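Multisubunit Na+/H+ antiporter, D subunit (Anoxybacillus flavithermus, PDB 6Z16) probably carries protons or sodium ions across the cell membrane as one subunit of the multisubunit Mrp-type sodium/proton antiporter, and is related to the antiporter-like subunits of complex I. Local coordinates at residues D[375-380]-D[420-425]; D[295-300]-D[342-347]; D[309-314]-D[328-333]; D[83-88]-D[332-337]. All blocks are in the same frame, centred on the assembly; numbering follows the deposited sequence.

Overall arrangement
All four contacts are helix pairings of the transmembrane bundle, and interactions 2, 3 and 4 all use helix 320-351, interactions 3 and 4 on overlapping segments. Interactions 2 and 3 join this helix to the same neighbour, helix 296-315, near its two ends, their centres about 21 Å apart. Interaction 4 shares Gln332 and Asp333 with interaction 3 and turns to another face, toward helix 76-99; the two centres lie about 13 Å apart. Interaction 1 flanks the others: Ala376 CB packs on Phe343 CE2 at 3.7 Å, and Leu380 CD1 on Lys337 CE at 3.7 Å. One phosphatidylethanolamine packs on Ile375 in interaction 1; another touches Val335 in interaction 4.

Interaction 1. Residues D[375-380]-D[420-425]; sequences IAALSL and YSVMKI. With PTY (phosphatidylethanolamine), chain S.
Helices 367-381 and 405-429 run almost exactly antiparallel here, at 173° with 9.3 Å between the axes of the two segments, and Ala377 and Val422 bring their CA atoms to 5.8 Å. The small Ala377 permits this closeness. Its CB meets Val422 CG2 at 3.7 Å, the methyl that lies between the backbone N and the carbonyl carbon of Val422. The other branch, CG1, serves a different partner one turn along, touching Leu380 CD2 at 3.7 Å. Val422 thus divides its two methyls between Ala377 and Leu380. Beside this pair, Met423 leaves its helix with CG anti to the backbone N (chi1 -160°), then bends at its next two torsions, which carries CE over to Leu378 CD2 at 3.8 Å. Leu378 and Met423 also pack on Ile171 and Met194 of a neighbouring chain. Ile375 faces the lipid instead: its CD1 lies 3.7 Å from C37 of one acyl chain of phosphatidylethanolamine, while CG1 rests near C17 of the other chain. With no hydrogen bond between the segments, this is the close apolar packing of antiparallel transmembrane helices, bordered by a lipid pocket and a subunit interface in an Mrp antiporter-type bundle.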
# COMPACT_ATOMS: atom_id res chain seq x y z
N ILE D 375 61.42 -40.68 39.18
CA ILE D 375 60.29 -40.67 40.10
C ILE D 375 58.97 -40.90 39.36
O ILE D 375 58.07 -41.58 39.87
CB ILE D 375 60.28 -39.36 40.91
CG1 ILE D 375 61.56 -39.25 41.72
CG2 ILE D 375 59.10 -39.27 41.86
CD1 ILE D 375 61.74 -40.37 42.72
N ALA D 376 58.86 -40.41 38.11
CA ALA D 376 57.66 -40.64 37.32
C ALA D 376 57.49 -42.11 36.95
O ALA D 376 56.38 -42.65 36.99
CB ALA D 376 57.70 -39.78 36.06
N ALA D 377 58.60 -42.78 36.62
CA ALA D 377 58.57 -44.21 36.30
C ALA D 377 58.18 -45.04 37.52
O ALA D 377 57.33 -45.94 37.42
CB ALA D 377 59.94 -44.64 35.79
N LEU D 378 58.79 -44.75 38.67
CA LEU D 378 58.45 -45.50 39.87
C LEU D 378 57.03 -45.21 40.35
O LEU D 378 56.42 -46.07 40.99
CB LEU D 378 59.44 -45.20 40.99
CG LEU D 378 60.90 -45.58 40.78
CD1 LEU D 378 61.66 -45.15 42.00
CD2 LEU D 378 61.05 -47.07 40.55
N SER D 379 56.50 -44.03 40.06
CA SER D 379 55.12 -43.75 40.40
C SER D 379 54.15 -44.41 39.43
O SER D 379 53.02 -44.73 39.82
CB SER D 379 54.89 -42.25 40.44
OG SER D 379 55.13 -41.69 39.16
N LEU D 380 54.57 -44.59 38.18
CA LEU D 380 53.76 -45.34 37.23
C LEU D 380 53.65 -46.81 37.64
O LEU D 380 52.57 -47.41 37.53
CB LEU D 380 54.35 -45.23 35.83
CG LEU D 380 53.51 -45.94 34.78
CD1 LEU D 380 52.17 -45.25 34.63
CD2 LEU D 380 54.22 -46.06 33.45
N TYR D 420 59.43 -52.48 33.97
CA TYR D 420 60.57 -52.83 33.13
C TYR D 420 60.64 -51.97 31.87
O TYR D 420 61.72 -51.57 31.45
CB TYR D 420 60.55 -54.31 32.75
CG TYR D 420 61.60 -54.63 31.73
CD1 TYR D 420 62.95 -54.56 32.04
CD2 TYR D 420 61.25 -54.98 30.43
CE1 TYR D 420 63.91 -54.83 31.10
CE2 TYR D 420 62.21 -55.25 29.48
CZ TYR D 420 63.54 -55.18 29.83
OH TYR D 420 64.50 -55.45 28.89
N SER D 421 59.48 -51.64 31.28
CA SER D 421 59.48 -50.81 30.07
C SER D 421 59.96 -49.39 30.35
O SER D 421 60.88 -48.88 29.67
CB SER D 421 58.08 -50.80 29.47
OG SER D 421 57.16 -50.22 30.37
N VAL D 422 59.40 -48.74 31.37
CA VAL D 422 59.82 -47.36 31.63
C VAL D 422 61.24 -47.30 32.20
O VAL D 422 62.00 -46.36 31.91
CB VAL D 422 58.79 -46.65 32.53
CG1 VAL D 422 57.49 -46.52 31.80
CG2 VAL D 422 58.58 -47.40 33.82
N MET D 423 61.66 -48.32 32.96
CA MET D 423 63.02 -48.31 33.45
C MET D 423 64.01 -48.70 32.37
O MET D 423 65.18 -48.35 32.47
CB MET D 423 63.14 -49.23 34.66
CG MET D 423 64.34 -48.96 35.53
SD MET D 423 64.22 -47.29 36.19
CE MET D 423 62.79 -47.47 37.24
N LYS D 424 63.56 -49.40 31.33
CA LYS D 424 64.38 -49.58 30.14
C LYS D 424 64.67 -48.24 29.48
O LYS D 424 65.82 -47.99 29.08
CB LYS D 424 63.67 -50.51 29.16
CG LYS D 424 64.34 -50.69 27.83
CD LYS D 424 63.59 -51.71 27.00
CE LYS D 424 62.24 -51.17 26.58
NZ LYS D 424 61.53 -52.13 25.70
N ILE D 425 63.66 -47.37 29.41
CA ILE D 425 63.88 -46.00 28.92
C ILE D 425 64.91 -45.28 29.79
O ILE D 425 65.87 -44.68 29.29
CB ILE D 425 62.57 -45.19 28.86
CG1 ILE D 425 61.58 -45.80 27.88
CG2 ILE D 425 62.85 -43.76 28.44
CD1 ILE D 425 60.22 -45.16 27.97
C1 PTY S . 71.99 -34.94 43.36
C2 PTY S . 75.62 -30.79 39.77
C3 PTY S . 75.27 -32.14 39.13
O4 PTY S . 70.81 -35.44 44.04
C5 PTY S . 72.73 -33.89 41.22
C6 PTY S . 71.58 -34.46 42.00
O7 PTY S . 70.58 -33.40 42.16
C8 PTY S . 69.61 -33.31 41.24
O10 PTY S . 69.54 -34.02 40.27
C11 PTY S . 68.63 -32.24 41.57
C12 PTY S . 67.19 -32.74 41.53
C13 PTY S . 66.95 -33.88 42.49
C14 PTY S . 65.55 -34.46 42.42
C15 PTY S . 65.33 -35.60 43.40
C16 PTY S . 64.22 -36.55 43.00
C17 PTY S . 62.87 -36.30 43.67
C18 PTY S . 62.70 -36.97 45.02
C19 PTY S . 61.26 -37.01 45.49
C20 PTY S . 61.03 -37.76 46.79
C21 PTY S . 59.58 -37.75 47.26
C22 PTY S . 59.40 -38.16 48.71
C23 PTY S . 58.12 -37.63 49.34
C24 PTY S . 57.89 -38.06 50.78
C25 PTY S . 58.89 -37.52 51.78
C26 PTY S . 58.63 -38.01 53.20
C27 PTY S . 59.65 -37.57 54.24
C28 PTY S . 59.39 -38.14 55.62
C29 PTY S . 60.29 -37.58 56.69
C30 PTY S . 70.62 -36.76 44.01
C31 PTY S . 69.40 -37.15 44.78
O30 PTY S . 71.34 -37.53 43.44
C32 PTY S . 68.30 -37.76 43.92
C33 PTY S . 68.53 -39.22 43.62
C34 PTY S . 67.87 -40.18 44.59
C35 PTY S . 66.38 -40.36 44.39
C36 PTY S . 65.79 -41.44 45.28
C37 PTY S . 64.30 -41.70 45.10
C38 PTY S . 63.79 -42.83 45.97
C39 PTY S . 62.35 -43.24 45.68
C40 PTY S . 61.30 -42.23 46.09
C41 PTY S . 61.24 -41.97 47.59
P1 PTY S . 74.95 -34.67 39.97
O11 PTY S . 75.27 -33.12 40.19
O12 PTY S . 74.57 -34.83 38.50
O13 PTY S . 76.08 -35.52 40.41
O14 PTY S . 73.63 -34.94 40.83
N1 PTY S . 74.43 -29.93 39.78

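Interaction 2. Residues D[295-300]-D[342-347]; sequences DMRYIV and LFVGII
Val344 points into helix 296-315 and spreads its two methyls over three side chains. CG1, anti to the backbone N (chi1 171°), reaches Met296 CB at 3.8 Å and also meets Arg297 CG at 3.9 Å, so that one methyl sits against side-chain carbons of two successive residues. CG2 is turned along the helix toward Val300, whose own CG2 it meets at 3.9 Å; the two valines pass side by side, pointing opposite ways. Met296 continues beyond Val344 as a nearly straight chain as far as its sulfur, where the last torsion bends (chi3 -77°). The bend lays CE obliquely against Ile347, 3.8 Å from its CG2, with SD close to the same methyl. This places Met296 across one helical turn of its partner, its base on Val344 and its tip on Ile347. The backbones that carry these groups are antiparallel, at 175° and with segment axes 10.3 Å apart, and come nearest at Met296 and Val344. Arg297 contributes only its aliphatic part here; its guanidinium is engaged by another part of the chain, NH2 being hydrogen-bonded to the carbonyl oxygen of Pro236. On an adjoining face of helix 320-351, Phe343 packs against Leu369, Ala372 and Ala376 of helix 367-381. No hydrogen bond or salt bridge joins the two segments: they are held by methyl, methylene and thioether contacts, and the one charged residue taking part lends hydrocarbon to the interface while its polar end is bound by a backbone carbonyl.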
# COMPACT_ATOMS: atom_id res chain seq x y z
N ASP D 295 61.06 -47.84 21.47
CA ASP D 295 60.63 -46.53 21.02
C ASP D 295 59.74 -45.94 22.11
O ASP D 295 58.81 -46.61 22.56
CB ASP D 295 59.87 -46.65 19.70
CG ASP D 295 59.72 -45.34 18.99
OD1 ASP D 295 60.22 -44.34 19.51
OD2 ASP D 295 59.10 -45.31 17.91
N MET D 296 60.01 -44.69 22.50
CA MET D 296 59.43 -44.13 23.73
C MET D 296 57.92 -43.95 23.63
O MET D 296 57.18 -44.30 24.56
CB MET D 296 60.09 -42.79 24.07
CG MET D 296 61.53 -42.88 24.50
SD MET D 296 62.21 -41.32 25.08
CE MET D 296 62.50 -40.46 23.55
N ARG D 297 57.46 -43.40 22.50
CA ARG D 297 56.04 -43.14 22.31
C ARG D 297 55.23 -44.43 22.31
O ARG D 297 54.18 -44.49 22.95
CB ARG D 297 55.82 -42.37 21.00
CG ARG D 297 56.34 -40.94 21.02
CD ARG D 297 56.34 -40.32 19.63
NE ARG D 297 55.04 -39.94 19.10
CZ ARG D 297 54.58 -38.69 19.08
NH1 ARG D 297 55.32 -37.70 19.56
NH2 ARG D 297 53.39 -38.43 18.57
N TYR D 298 55.75 -45.49 21.67
CA TYR D 298 55.07 -46.78 21.69
C TYR D 298 55.01 -47.39 23.08
O TYR D 298 54.01 -48.02 23.42
CB TYR D 298 55.75 -47.76 20.73
CG TYR D 298 55.43 -47.52 19.29
CD1 TYR D 298 54.18 -47.86 18.78
CD2 TYR D 298 56.37 -47.01 18.42
CE1 TYR D 298 53.88 -47.66 17.46
CE2 TYR D 298 56.08 -46.81 17.09
CZ TYR D 298 54.83 -47.14 16.62
OH TYR D 298 54.52 -46.95 15.30
N ILE D 299 56.05 -47.18 23.88
CA ILE D 299 56.06 -47.68 25.25
C ILE D 299 54.96 -47.01 26.06
O ILE D 299 54.17 -47.69 26.74
CB ILE D 299 57.45 -47.49 25.88
CG1 ILE D 299 58.45 -48.41 25.21
CG2 ILE D 299 57.41 -47.77 27.36
CD1 ILE D 299 59.88 -48.06 25.47
N VAL D 300 54.82 -45.69 25.93
CA VAL D 300 53.79 -45.00 26.71
C VAL D 300 52.38 -45.33 26.19
O VAL D 300 51.43 -45.43 26.97
CB VAL D 300 54.07 -43.49 26.73
CG1 VAL D 300 53.12 -42.76 27.65
CG2 VAL D 300 55.49 -43.23 27.15
N LEU D 342 54.58 -35.66 28.20
CA LEU D 342 55.35 -34.42 28.21
C LEU D 342 56.85 -34.68 28.43
O LEU D 342 57.69 -34.01 27.81
CB LEU D 342 54.79 -33.47 29.26
CG LEU D 342 53.35 -33.02 28.99
CD1 LEU D 342 52.81 -32.14 30.10
CD2 LEU D 342 53.24 -32.35 27.65
N PHE D 343 57.19 -35.67 29.26
CA PHE D 343 58.58 -36.11 29.40
C PHE D 343 59.17 -36.59 28.08
O PHE D 343 60.31 -36.24 27.73
CB PHE D 343 58.72 -37.23 30.43
CG PHE D 343 58.84 -36.77 31.84
CD1 PHE D 343 59.99 -36.14 32.25
CD2 PHE D 343 57.86 -37.07 32.78
CE1 PHE D 343 60.14 -35.73 33.56
CE2 PHE D 343 58.00 -36.69 34.08
CZ PHE D 343 59.14 -36.01 34.47
N VAL D 344 58.43 -37.44 27.36
CA VAL D 344 58.89 -37.98 26.08
C VAL D 344 59.12 -36.85 25.08
O VAL D 344 60.11 -36.85 24.33
CB VAL D 344 57.90 -39.03 25.55
CG1 VAL D 344 58.22 -39.44 24.13
CG2 VAL D 344 57.93 -40.26 26.43
N GLY D 345 58.26 -35.83 25.12
CA GLY D 345 58.46 -34.67 24.25
C GLY D 345 59.71 -33.88 24.57
O GLY D 345 60.42 -33.44 23.65
N ILE D 346 60.01 -33.68 25.86
CA ILE D 346 61.23 -32.96 26.24
C ILE D 346 62.48 -33.75 25.81
O ILE D 346 63.44 -33.18 25.27
CB ILE D 346 61.25 -32.67 27.75
CG1 ILE D 346 60.08 -31.78 28.14
CG2 ILE D 346 62.53 -31.97 28.15
CD1 ILE D 346 59.92 -31.67 29.61
N ILE D 347 62.46 -35.07 26.01
CA ILE D 347 63.60 -35.90 25.64
C ILE D 347 63.80 -35.91 24.13
O ILE D 347 64.94 -35.85 23.64
CB ILE D 347 63.44 -37.33 26.21
CG1 ILE D 347 63.38 -37.29 27.73
CG2 ILE D 347 64.61 -38.20 25.83
CD1 ILE D 347 62.95 -38.60 28.34

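Interaction 3. Residues D[309-314]-D[328-333]; sequences GVMIFG and FYLLQD
Met311 lies across the base of Leu330, its sulfur 3.6 Å from Leu330 CA and equally 3.6 Å from CD1 of the same residue. The two side chains are roughly perpendicular, and the methionine runs out from its helix straight until the last torsion (chi3 -83°), which turns CE toward the carboxylate of Asp333, 3.9 Å from OD2. Earlier along the same chain, Met311 CG approaches the ring of Tyr329 at its edge, in the ring plane, 3.6 Å from CD2. Val310 meets that ring differently: its CG1 stands 4.2 Å above one face, displaced toward the rim, with CE2 as the nearest ring atom. Tyr329 is therefore contacted on a face and on an edge by successive residues of helix 296-315. Beyond the touch of the methionine methyl, Asp333 is a buried acid whose OD1 forms a salt bridge with Lys337 one turn further on; Lys250 makes a long, weak ion pair with OD2. The segments cross at -159°, consecutive helices folding back as an antiparallel hairpin. Around it, helix 249-263 packs on Met311 and Leu330, helix 268-292 on Val310 and Phe313, helix 390-401 on Val310 and Phe328, while helix 463-477 covers Phe328.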
# COMPACT_ATOMS: atom_id res chain seq x y z
N GLY D 309 43.23 -51.66 30.79
CA GLY D 309 42.85 -53.02 31.12
C GLY D 309 42.72 -53.27 32.62
O GLY D 309 41.80 -53.96 33.06
N VAL D 310 43.63 -52.68 33.41
CA VAL D 310 43.55 -52.81 34.87
C VAL D 310 42.29 -52.13 35.41
O VAL D 310 41.61 -52.67 36.30
CB VAL D 310 44.83 -52.24 35.52
CG1 VAL D 310 44.74 -52.30 37.03
CG2 VAL D 310 46.04 -53.00 35.04
N MET D 311 41.94 -50.97 34.85
CA MET D 311 40.73 -50.27 35.29
C MET D 311 39.47 -51.04 34.93
O MET D 311 38.52 -51.09 35.72
CB MET D 311 40.69 -48.87 34.69
CG MET D 311 41.71 -47.95 35.27
SD MET D 311 41.57 -46.29 34.62
CE MET D 311 42.45 -46.39 33.08
N ILE D 312 39.44 -51.65 33.74
CA ILE D 312 38.28 -52.44 33.33
C ILE D 312 38.14 -53.68 34.19
O ILE D 312 37.02 -54.07 34.56
CB ILE D 312 38.36 -52.77 31.82
CG1 ILE D 312 38.27 -51.48 31.01
CG2 ILE D 312 37.25 -53.69 31.38
CD1 ILE D 312 37.00 -50.72 31.21
N PHE D 313 39.26 -54.29 34.58
CA PHE D 313 39.19 -55.42 35.50
C PHE D 313 38.71 -54.99 36.88
O PHE D 313 38.03 -55.77 37.56
CB PHE D 313 40.54 -56.12 35.62
CG PHE D 313 40.50 -57.32 36.50
CD1 PHE D 313 39.86 -58.47 36.08
CD2 PHE D 313 41.04 -57.29 37.77
CE1 PHE D 313 39.79 -59.57 36.89
CE2 PHE D 313 40.97 -58.38 38.59
CZ PHE D 313 40.35 -59.52 38.15
N GLY D 314 39.04 -53.78 37.31
CA GLY D 314 38.45 -53.26 38.53
C GLY D 314 36.96 -53.01 38.42
O GLY D 314 36.23 -53.19 39.39
N PHE D 328 40.67 -44.48 42.25
CA PHE D 328 42.01 -43.98 42.57
C PHE D 328 42.98 -44.16 41.41
O PHE D 328 43.71 -43.23 41.02
CB PHE D 328 42.57 -44.68 43.81
CG PHE D 328 42.06 -44.15 45.12
CD1 PHE D 328 42.49 -42.93 45.60
CD2 PHE D 328 41.22 -44.91 45.91
CE1 PHE D 328 42.05 -42.45 46.81
CE2 PHE D 328 40.78 -44.44 47.12
CZ PHE D 328 41.19 -43.21 47.58
N TYR D 329 42.97 -45.36 40.81
CA TYR D 329 43.87 -45.66 39.71
C TYR D 329 43.52 -44.85 38.47
O TYR D 329 44.42 -44.43 37.74
CB TYR D 329 43.84 -47.16 39.42
CG TYR D 329 44.95 -47.63 38.53
CD1 TYR D 329 46.22 -47.83 39.04
CD2 TYR D 329 44.74 -47.86 37.19
CE1 TYR D 329 47.25 -48.26 38.23
CE2 TYR D 329 45.76 -48.29 36.37
CZ TYR D 329 47.01 -48.49 36.90
OH TYR D 329 48.04 -48.91 36.10
N LEU D 330 42.23 -44.54 38.28
CA LEU D 330 41.78 -43.74 37.15
C LEU D 330 42.33 -42.32 37.21
O LEU D 330 42.91 -41.82 36.23
CB LEU D 330 40.26 -43.74 37.11
CG LEU D 330 39.46 -42.87 36.14
CD1 LEU D 330 39.85 -43.09 34.69
CD2 LEU D 330 37.99 -43.17 36.33
N LEU D 331 42.17 -41.67 38.37
CA LEU D 331 42.63 -40.29 38.52
C LEU D 331 44.14 -40.18 38.36
O LEU D 331 44.65 -39.36 37.56
CB LEU D 331 42.21 -39.76 39.89
CG LEU D 331 40.72 -39.74 40.20
CD1 LEU D 331 40.48 -39.29 41.63
CD2 LEU D 331 39.95 -38.88 39.23
N GLN D 332 44.89 -41.04 39.07
CA GLN D 332 46.34 -40.95 38.99
C GLN D 332 46.85 -41.35 37.61
O GLN D 332 47.88 -40.84 37.17
CB GLN D 332 47.01 -41.78 40.09
CG GLN D 332 46.95 -43.29 39.96
CD GLN D 332 48.13 -43.86 39.17
OE1 GLN D 332 49.22 -43.29 39.15
NE2 GLN D 332 47.90 -44.99 38.50
N ASP D 333 46.13 -42.22 36.90
CA ASP D 333 46.62 -42.65 35.60
C ASP D 333 46.40 -41.60 34.53
O ASP D 333 47.24 -41.48 33.63
CB ASP D 333 45.97 -43.97 35.20
CG ASP D 333 46.60 -44.55 33.96
OD1 ASP D 333 47.78 -44.94 34.02
OD2 ASP D 333 45.90 -44.65 32.93

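Interaction 4. Residues D[83-88]-D[332-337]; sequences LTTSII and QDMVMK
Thr84 and Ile88, one turn apart on helix 76-99, pack against Met334 and Val335 in a parallel pairing of transmembrane helices within the antiporter bundle; the segments lie at 9° to each other with axes 10.0 Å apart. Thr84 turns its methyl, CG2, to the partner, where it touches Val335 CG2 at 3.8 Å and Met334 CE at 3.9 Å. Its hydroxyl is directed back along its own helix and hydrogen-bonded to the carbonyl oxygen of Leu80, which helps fix the methyl in the interface. Ile88 crosses Met334 at about a right angle, putting CD1 against the methionine CB at 3.8 Å. Val335 also touches a bound phosphatidylethanolamine, which places this edge of the contact at lipid. The chain of Met334 runs out past Thr84 and bends at its last torsion (chi3 70°), bringing CE to 4.0 Å from Thr85 OG1, the two side chains at a slant. Thr85 in turn rests on Val120 and Phe124 of helix 109-124, and its OG1 is hydrogen-bonded to the carbonyl oxygen of Leu81.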
# COMPACT_ATOMS: atom_id res chain seq x y z
N LEU D 83 37.83 -31.89 37.57
CA LEU D 83 39.00 -31.23 38.15
C LEU D 83 40.31 -31.80 37.61
O LEU D 83 41.25 -31.05 37.32
CB LEU D 83 38.95 -31.35 39.67
CG LEU D 83 40.09 -30.71 40.46
CD1 LEU D 83 40.15 -29.22 40.23
CD2 LEU D 83 39.94 -31.01 41.92
N THR D 84 40.36 -33.13 37.43
CA THR D 84 41.54 -33.77 36.85
C THR D 84 41.76 -33.32 35.41
O THR D 84 42.90 -33.04 35.00
CB THR D 84 41.39 -35.28 36.93
OG1 THR D 84 41.11 -35.67 38.28
CG2 THR D 84 42.66 -35.98 36.49
N THR D 85 40.67 -33.22 34.65
CA THR D 85 40.71 -32.70 33.28
C THR D 85 41.23 -31.27 33.24
O THR D 85 42.03 -30.92 32.37
CB THR D 85 39.31 -32.78 32.67
OG1 THR D 85 38.85 -34.13 32.69
CG2 THR D 85 39.30 -32.25 31.26
N SER D 86 40.80 -30.45 34.21
CA SER D 86 41.21 -29.05 34.27
C SER D 86 42.70 -28.91 34.53
O SER D 86 43.38 -28.08 33.90
CB SER D 86 40.41 -28.35 35.36
OG SER D 86 39.02 -28.42 35.10
N ILE D 87 43.23 -29.71 35.46
CA ILE D 87 44.66 -29.67 35.77
C ILE D 87 45.50 -30.12 34.57
O ILE D 87 46.51 -29.47 34.22
CB ILE D 87 44.95 -30.54 37.01
CG1 ILE D 87 44.21 -30.00 38.23
CG2 ILE D 87 46.43 -30.63 37.28
CD1 ILE D 87 44.61 -28.61 38.62
N ILE D 88 45.08 -31.21 33.92
CA ILE D 88 45.79 -31.71 32.74
C ILE D 88 45.74 -30.68 31.62
O ILE D 88 46.74 -30.46 30.92
CB ILE D 88 45.20 -33.06 32.30
CG1 ILE D 88 45.44 -34.14 33.35
CG2 ILE D 88 45.81 -33.55 31.00
CD1 ILE D 88 44.60 -35.37 33.14
N GLN D 332 44.89 -41.04 39.07
CA GLN D 332 46.34 -40.95 38.99
C GLN D 332 46.85 -41.35 37.61
O GLN D 332 47.88 -40.84 37.17
CB GLN D 332 47.01 -41.78 40.09
CG GLN D 332 46.95 -43.29 39.96
CD GLN D 332 48.13 -43.86 39.17
OE1 GLN D 332 49.22 -43.29 39.15
NE2 GLN D 332 47.90 -44.99 38.50
N ASP D 333 46.13 -42.22 36.90
CA ASP D 333 46.62 -42.65 35.60
C ASP D 333 46.40 -41.60 34.53
O ASP D 333 47.24 -41.48 33.63
CB ASP D 333 45.97 -43.97 35.20
CG ASP D 333 46.60 -44.55 33.96
OD1 ASP D 333 47.78 -44.94 34.02
OD2 ASP D 333 45.90 -44.65 32.93
N MET D 334 45.29 -40.85 34.60
CA MET D 334 45.12 -39.68 33.74
C MET D 334 46.28 -38.71 33.89
O MET D 334 46.96 -38.35 32.90
CB MET D 334 43.81 -38.97 34.07
CG MET D 334 42.56 -39.74 33.74
SD MET D 334 41.09 -38.93 34.37
CE MET D 334 41.00 -37.51 33.28
N VAL D 335 46.56 -38.32 35.15
CA VAL D 335 47.63 -37.36 35.42
C VAL D 335 48.99 -37.90 34.97
O VAL D 335 49.78 -37.20 34.33
CB VAL D 335 47.63 -36.99 36.92
CG1 VAL D 335 48.79 -36.08 37.25
CG2 VAL D 335 46.32 -36.34 37.30
N MET D 336 49.22 -39.20 35.21
CA MET D 336 50.53 -39.79 34.98
C MET D 336 50.82 -39.98 33.50
O MET D 336 51.96 -39.79 33.06
CB MET D 336 50.60 -41.12 35.73
CG MET D 336 52.00 -41.67 35.88
SD MET D 336 52.98 -40.51 36.82
CE MET D 336 52.10 -40.57 38.37
N LYS D 337 49.81 -40.35 32.71
CA LYS D 337 50.05 -40.53 31.28
C LYS D 337 50.25 -39.19 30.57
O LYS D 337 51.09 -39.11 29.66
CB LYS D 337 48.93 -41.32 30.63
CG LYS D 337 48.85 -42.71 31.17
CD LYS D 337 50.06 -43.53 30.80
CE LYS D 337 50.07 -44.79 31.62
NZ LYS D 337 48.85 -45.57 31.41